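Local structure of ATP-dependent RNA helicase HrpB (Escherichia coli, 6EUD) at residues Lys645-Glu649 / Tyr650-Ala654; Leu693-Trp696 / Gly697-Gln700. The protein hydrolyses ATP to ADP and phosphate as a DExH-box enzyme of the RNA helicase type, with single-stranded RNA as a ligand. All coordinates share one frame; numbering follows the deposited sequence.

In the fold
Contact 1 comes first along the chain: residues 645-654 are the end of helix 631-646 and the loop that leads on toward helix 657-662. Contact 2, residues 693-700, is the loop after helix 686-692 and the first turn of helix 696-705, within the family's C-terminal region. Their centres lie about 12 Å apart, and their side chains touch: Met698 CE rests 3.5 Å from Trp652 CZ3, and Leu694 CD2 lies 3.5 Å from Pro653 CD. The loop of contact 1 thus joins the end of helix 631-646 to the start of helix 696-705. The contact centres lie about 30 Å (contact 1) and 38 Å (contact 2) from the centre of the chain, away from the predicted ATP-binding residues and the DEFH box.

Contact 1. Residues Lys645-Glu649 / Tyr650-Ala654; sequences KWLPE and YDWPA
A type I beta turn from Leu647 to Tyr650 takes the chain out of helix 631-646, and the carbonyl oxygen of Leu647 gathers two donors. Tyr650 N closes the turn at 3.3 Å from Leu647 O, coming from above the carbonyl plane; from the opposite face the indole Trp652 NE1 reaches Leu647 O at 2.6 Å, with the oxygen in the plane of the ring. A tryptophan suits this place because its N-H lies at the rim of a broad apolar plate: Trp652 CZ2 also packs 4.0 Å from Leu647 CB. Leu647, the first residue to leave helical angles, is buried, and an apolar leucine fits the spot beside both rings, its CB 3.8 Å from Tyr650 CD2 at the ring edge. Chi1 of 61° puts Glu649 CG between its backbone N and carbonyl carbon and over one face of the phenol, 3.8 Å from the Tyr650 centroid, in a CH-pi contact; the bend at chi2 lays the carboxylate, salt-bridged to Arg750, nearly parallel to the ring. Tyrosine serves with ring and hydroxyl alike, the latter hydrogen-bonded to Gln748. With an alanine in place of Tyr650, Glu649 CG would probably lose its ring face, Leu647 CB the ring edge, and Gln748 its hydroxyl partner.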
ATOM      1  N   LYS A 645     -30.603   0.122  -1.565  1.00 33.81           N
ATOM      2  CA  LYS A 645     -30.596  -1.176  -2.246  1.00 35.05           C
ATOM      3  C   LYS A 645     -31.493  -1.183  -3.480  1.00 35.86           C
ATOM      4  O   LYS A 645     -31.102  -1.648  -4.530  1.00 43.94           O
ATOM      5  CB  LYS A 645     -31.056  -2.291  -1.309  1.00 38.45           C
ATOM      6  CG  LYS A 645     -30.137  -2.563  -0.165  1.00 42.62           C
ATOM      7  CD  LYS A 645     -30.578  -3.801   0.600  1.00 41.11           C
ATOM      8  CE  LYS A 645     -32.023  -3.718   1.064  1.00 37.52           C
ATOM      9  NZ  LYS A 645     -32.385  -4.953   1.811  1.00 26.43           N
ATOM     10  N   TRP A 646     -32.711  -0.674  -3.337  1.00 33.89           N
ATOM     11  CA  TRP A 646     -33.733  -0.855  -4.364  1.00 34.26           C
ATOM     12  C   TRP A 646     -33.748   0.284  -5.381  1.00 33.40           C
ATOM     13  O   TRP A 646     -34.178   0.086  -6.516  1.00 34.62           O
ATOM     14  CB  TRP A 646     -35.117  -0.978  -3.721  1.00 31.28           C
ATOM     15  CG  TRP A 646     -35.196  -2.036  -2.678  1.00 30.69           C
ATOM     16  CD1 TRP A 646     -34.420  -3.160  -2.581  1.00 29.07           C
ATOM     17  CD2 TRP A 646     -36.094  -2.062  -1.559  1.00 30.79           C
ATOM     18  NE1 TRP A 646     -34.791  -3.884  -1.472  1.00 32.48           N
ATOM     19  CE2 TRP A 646     -35.810  -3.236  -0.832  1.00 31.63           C
ATOM     20  CE3 TRP A 646     -37.101  -1.212  -1.107  1.00 31.51           C
ATOM     21  CZ2 TRP A 646     -36.503  -3.572   0.326  1.00 30.40           C
ATOM     22  CZ3 TRP A 646     -37.796  -1.555   0.050  1.00 32.51           C
ATOM     23  CH2 TRP A 646     -37.486  -2.720   0.751  1.00 30.76           C
ATOM     24  N   LEU A 647     -33.298   1.467  -4.955  1.00 32.11           N
ATOM     25  CA  LEU A 647     -33.210   2.639  -5.825  1.00 35.33           C
ATOM     26  C   LEU A 647     -31.781   3.197  -5.832  1.00 39.09           C
ATOM     27  O   LEU A 647     -31.562   4.358  -5.474  1.00 39.38           O
ATOM     28  CB  LEU A 647     -34.211   3.719  -5.388  1.00 32.12           C
ATOM     29  CG  LEU A 647     -35.695   3.299  -5.339  1.00 33.60           C
ATOM     30  CD1 LEU A 647     -36.613   4.432  -4.902  1.00 32.77           C
ATOM     31  CD2 LEU A 647     -36.153   2.768  -6.671  1.00 29.18           C
ATOM     32  N   PRO A 648     -30.804   2.369  -6.251  1.00 34.67           N
ATOM     33  CA  PRO A 648     -29.390   2.748  -6.112  1.00 35.52           C
ATOM     34  C   PRO A 648     -28.961   3.793  -7.147  1.00 38.32           C
ATOM     35  O   PRO A 648     -27.853   4.294  -7.062  1.00 38.98           O
ATOM     36  CB  PRO A 648     -28.656   1.434  -6.369  1.00 33.60           C
ATOM     37  CG  PRO A 648     -29.546   0.760  -7.436  1.00 31.32           C
ATOM     38  CD  PRO A 648     -30.964   1.104  -6.998  1.00 31.74           C
ATOM     39  N   GLU A 649     -29.807   4.117  -8.121  1.00 36.36           N
ATOM     40  CA  GLU A 649     -29.417   5.165  -9.066  1.00 37.12           C
ATOM     41  C   GLU A 649     -29.442   6.549  -8.407  1.00 38.34           C
ATOM     42  O   GLU A 649     -28.969   7.512  -8.991  1.00 38.01           O
ATOM     43  CB  GLU A 649     -30.305   5.159 -10.318  1.00 35.03           C
ATOM     44  CG  GLU A 649     -31.760   5.410 -10.055  1.00 36.14           C
ATOM     45  CD  GLU A 649     -32.555   4.120  -9.877  1.00 39.48           C
ATOM     46  OE1 GLU A 649     -33.601   3.978 -10.545  1.00 44.49           O
ATOM     47  OE2 GLU A 649     -32.149   3.267  -9.062  1.00 37.13           O
ATOM     48  N   TYR A 650     -29.974   6.653  -7.190  1.00 38.34           N
ATOM     49  CA  TYR A 650     -29.977   7.944  -6.493  1.00 39.04           C
ATOM     50  C   TYR A 650     -28.950   7.977  -5.367  1.00 44.30           C
ATOM     51  O   TYR A 650     -28.472   6.930  -4.921  1.00 45.55           O
ATOM     52  CB  TYR A 650     -31.363   8.252  -5.936  1.00 35.04           C
ATOM     53  CG  TYR A 650     -32.431   8.148  -6.981  1.00 41.03           C
ATOM     54  CD1 TYR A 650     -32.556   9.112  -7.965  1.00 41.79           C
ATOM     55  CD2 TYR A 650     -33.308   7.070  -6.999  1.00 37.45           C
ATOM     56  CE1 TYR A 650     -33.532   9.018  -8.914  1.00 42.15           C
ATOM     57  CE2 TYR A 650     -34.277   6.971  -7.942  1.00 32.53           C
ATOM     58  CZ  TYR A 650     -34.394   7.942  -8.901  1.00 38.16           C
ATOM     59  OH  TYR A 650     -35.371   7.832  -9.871  1.00 39.97           O
ATOM     60  N   ASP A 651     -28.615   9.178  -4.909  1.00 46.39           N
ATOM     61  CA  ASP A 651     -27.588   9.319  -3.886  1.00 53.36           C
ATOM     62  C   ASP A 651     -28.175   9.340  -2.485  1.00 49.33           C
ATOM     63  O   ASP A 651     -28.308  10.396  -1.874  1.00 56.32           O
ATOM     64  CB  ASP A 651     -26.760  10.576  -4.131  1.00 63.51           C
ATOM     65  CG  ASP A 651     -25.894  10.464  -5.368  1.00 76.77           C
ATOM     66  OD1 ASP A 651     -25.257   9.402  -5.551  1.00 80.91           O
ATOM     67  OD2 ASP A 651     -25.860  11.430  -6.160  1.00 83.23           O
ATOM     68  N   TRP A 652     -28.509   8.163  -1.969  1.00 38.97           N
ATOM     69  CA  TRP A 652     -29.054   8.068  -0.626  1.00 37.09           C
ATOM     70  C   TRP A 652     -27.908   8.148   0.379  1.00 40.98           C
ATOM     71  O   TRP A 652     -26.831   7.605   0.139  1.00 43.25           O
ATOM     72  CB  TRP A 652     -29.870   6.770  -0.443  1.00 30.52           C
ATOM     73  CG  TRP A 652     -30.884   6.569  -1.524  1.00 32.26           C
ATOM     74  CD1 TRP A 652     -30.731   5.819  -2.654  1.00 34.23           C
ATOM     75  CD2 TRP A 652     -32.193   7.167  -1.615  1.00 29.68           C
ATOM     76  NE1 TRP A 652     -31.856   5.905  -3.433  1.00 34.40           N
ATOM     77  CE2 TRP A 652     -32.767   6.720  -2.820  1.00 30.20           C
ATOM     78  CE3 TRP A 652     -32.925   8.031  -0.795  1.00 27.65           C
ATOM     79  CZ2 TRP A 652     -34.046   7.100  -3.224  1.00 32.87           C
ATOM     80  CZ3 TRP A 652     -34.188   8.408  -1.196  1.00 29.80           C
ATOM     81  CH2 TRP A 652     -34.740   7.943  -2.402  1.00 31.49           C
ATOM     82  N   PRO A 653     -28.128   8.847   1.499  1.00 41.41           N
ATOM     83  CA  PRO A 653     -27.136   8.934   2.575  1.00 40.47           C
ATOM     84  C   PRO A 653     -26.914   7.614   3.292  1.00 40.22           C
ATOM     85  O   PRO A 653     -27.847   6.854   3.519  1.00 44.74           O
ATOM     86  CB  PRO A 653     -27.742   9.971   3.531  1.00 39.39           C
ATOM     87  CG  PRO A 653     -29.179   9.913   3.268  1.00 41.85           C
ATOM     88  CD  PRO A 653     -29.298   9.685   1.783  1.00 42.36           C
ATOM     89  N   ALA A 654     -25.665   7.348   3.634  1.00 37.30           N
ATOM     90  CA  ALA A 654     -25.351   6.236   4.495  1.00 39.38           C
ATOM     91  C   ALA A 654     -25.936   6.520   5.879  1.00 38.25           C
ATOM     92  O   ALA A 654     -25.843   7.637   6.384  1.00 39.36           O
ATOM     93  CB  ALA A 654     -23.853   6.021   4.567  1.00 36.16           C
TER

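Contact 2. Residues Leu693-Trp696 / Gly697-Gln700; sequences LLDW and GMQQ
Asp695 caps the N-terminus of helix 696-705: its carboxylate oxygen OD1 accepts from Met698 N at 2.8 Å, with an N-H...O angle of 163°. The chi1 of 59° sets CG between the backbone N and the carbonyl carbon, which brings OD1 to the backbone N-H of Met698. Aspartate suits an N-cap because its short side chain can replace the missing carbonyl of a preceding turn, and its negative charge probably interacts well with the helix dipole. The backbone takes over at once, Gln699 N binding Asp695 O and Gln700 N binding Trp696 O, both at 3.0 Å. Met698 itself folds at chi2 and chi3; its CG passes 3.2 Å from Asp695 OD1, while the thioether end leads away from the cap and packs on Tyr650 and Trp652. Leu694, buried just ahead of the cap, crosses Met698 at about a right angle, CB to CB 3.9 Å, and also rests on the aliphatic part of Gln699, whose CG lies 3.6 Å from Leu694 CB. Gln699 runs extended beyond CG, a shape that carries its amide NE2 back to a hydrogen bond with the carbonyl of Arg691. Trp696, its CG anti to the backbone N, presents one indole face to Gln700, a turn further on. Gln700, bent at chi2, lays its amide 19° from parallel to the indole and sets CG over the six-membered ring, 3.7 Å from its centroid, a CH-pi contact.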
ATOM      1  N   LEU A 693     -31.128  15.059   6.031  1.00 39.40           N
ATOM      2  CA  LEU A 693     -30.068  14.584   5.114  1.00 39.16           C
ATOM      3  C   LEU A 693     -30.480  14.606   3.622  1.00 43.82           C
ATOM      4  O   LEU A 693     -29.623  14.511   2.746  1.00 45.38           O
ATOM      5  CB  LEU A 693     -29.631  13.161   5.497  1.00 36.01           C
ATOM      6  CG  LEU A 693     -28.927  13.066   6.863  1.00 41.04           C
ATOM      7  CD1 LEU A 693     -28.748  11.632   7.356  1.00 39.28           C
ATOM      8  CD2 LEU A 693     -27.590  13.748   6.785  1.00 42.18           C
ATOM      9  N   LEU A 694     -31.778  14.733   3.336  1.00 40.94           N
ATOM     10  CA  LEU A 694     -32.277  14.686   1.966  1.00 36.83           C
ATOM     11  C   LEU A 694     -32.736  16.047   1.526  1.00 37.51           C
ATOM     12  O   LEU A 694     -33.338  16.777   2.314  1.00 43.10           O
ATOM     13  CB  LEU A 694     -33.443  13.713   1.838  1.00 40.88           C
ATOM     14  CG  LEU A 694     -33.205  12.272   2.274  1.00 41.69           C
ATOM     15  CD1 LEU A 694     -34.517  11.523   2.202  1.00 40.44           C
ATOM     16  CD2 LEU A 694     -32.163  11.618   1.400  1.00 40.94           C
ATOM     17  N   ASP A 695     -32.475  16.400   0.270  1.00 37.38           N
ATOM     18  CA  ASP A 695     -33.063  17.616  -0.274  1.00 45.24           C
ATOM     19  C   ASP A 695     -34.567  17.388  -0.469  1.00 44.14           C
ATOM     20  O   ASP A 695     -35.077  16.279  -0.268  1.00 44.33           O
ATOM     21  CB  ASP A 695     -32.374  18.064  -1.587  1.00 52.83           C
ATOM     22  CG  ASP A 695     -32.440  17.020  -2.710  1.00 60.56           C
ATOM     23  OD1 ASP A 695     -33.491  16.377  -2.913  1.00 70.95           O
ATOM     24  OD2 ASP A 695     -31.425  16.869  -3.425  1.00 60.31           O
ATOM     25  N   TRP A 696     -35.266  18.447  -0.844  1.00 42.52           N
ATOM     26  CA  TRP A 696     -36.702  18.392  -1.009  1.00 41.03           C
ATOM     27  C   TRP A 696     -37.108  17.298  -1.995  1.00 42.77           C
ATOM     28  O   TRP A 696     -38.043  16.529  -1.728  1.00 42.08           O
ATOM     29  CB  TRP A 696     -37.227  19.741  -1.471  1.00 36.27           C
ATOM     30  CG  TRP A 696     -38.702  19.760  -1.577  1.00 45.17           C
ATOM     31  CD1 TRP A 696     -39.597  19.963  -0.562  1.00 47.76           C
ATOM     32  CD2 TRP A 696     -39.483  19.571  -2.766  1.00 45.93           C
ATOM     33  NE1 TRP A 696     -40.882  19.914  -1.047  1.00 47.50           N
ATOM     34  CE2 TRP A 696     -40.839  19.674  -2.397  1.00 46.73           C
ATOM     35  CE3 TRP A 696     -39.164  19.326  -4.106  1.00 44.13           C
ATOM     36  CZ2 TRP A 696     -41.879  19.537  -3.321  1.00 44.92           C
ATOM     37  CZ3 TRP A 696     -40.202  19.189  -5.021  1.00 42.45           C
ATOM     38  CH2 TRP A 696     -41.538  19.300  -4.625  1.00 41.93           C
ATOM     39  N   GLY A 697     -36.387  17.219  -3.112  1.00 40.24           N
ATOM     40  CA  GLY A 697     -36.676  16.242  -4.143  1.00 39.52           C
ATOM     41  C   GLY A 697     -36.616  14.804  -3.664  1.00 41.71           C
ATOM     42  O   GLY A 697     -37.517  14.005  -3.920  1.00 46.54           O
ATOM     43  N   MET A 698     -35.555  14.477  -2.945  1.00 40.05           N
ATOM     44  CA  MET A 698     -35.340  13.138  -2.432  1.00 38.05           C
ATOM     45  C   MET A 698     -36.320  12.796  -1.304  1.00 37.03           C
ATOM     46  O   MET A 698     -36.693  11.633  -1.127  1.00 38.31           O
ATOM     47  CB  MET A 698     -33.896  13.014  -1.950  1.00 40.94           C
ATOM     48  CG  MET A 698     -32.885  13.210  -3.068  1.00 43.19           C
ATOM     49  SD  MET A 698     -32.904  11.793  -4.185  1.00 50.95           S
ATOM     50  CE  MET A 698     -32.240  10.575  -3.057  1.00 41.22           C
ATOM     51  N   GLN A 699     -36.728  13.808  -0.543  1.00 34.86           N
ATOM     52  CA  GLN A 699     -37.729  13.603   0.493  1.00 38.40           C
ATOM     53  C   GLN A 699     -39.045  13.179  -0.161  1.00 39.89           C
ATOM     54  O   GLN A 699     -39.709  12.249   0.311  1.00 39.85           O
ATOM     55  CB  GLN A 699     -37.920  14.867   1.332  1.00 38.41           C
ATOM     56  CG  GLN A 699     -36.732  15.201   2.231  1.00 45.46           C
ATOM     57  CD  GLN A 699     -36.892  16.528   2.955  1.00 49.31           C
ATOM     58  OE1 GLN A 699     -37.879  17.245   2.759  1.00 52.80           O
ATOM     59  NE2 GLN A 699     -35.916  16.869   3.789  1.00 46.45           N
ATOM     60  N   GLN A 700     -39.409  13.865  -1.246  1.00 39.69           N
ATOM     61  CA  GLN A 700     -40.620  13.546  -2.001  1.00 45.02           C
ATOM     62  C   GLN A 700     -40.505  12.163  -2.618  1.00 39.65           C
ATOM     63  O   GLN A 700     -41.451  11.381  -2.566  1.00 36.90           O
ATOM     64  CB  GLN A 700     -40.882  14.573  -3.108  1.00 47.60           C
ATOM     65  CG  GLN A 700     -41.070  15.977  -2.615  1.00 52.66           C
ATOM     66  CD  GLN A 700     -42.204  16.096  -1.626  1.00 59.45           C
ATOM     67  OE1 GLN A 700     -42.020  16.603  -0.521  1.00 63.82           O
ATOM     68  NE2 GLN A 700     -43.393  15.642  -2.022  1.00 60.37           N
TER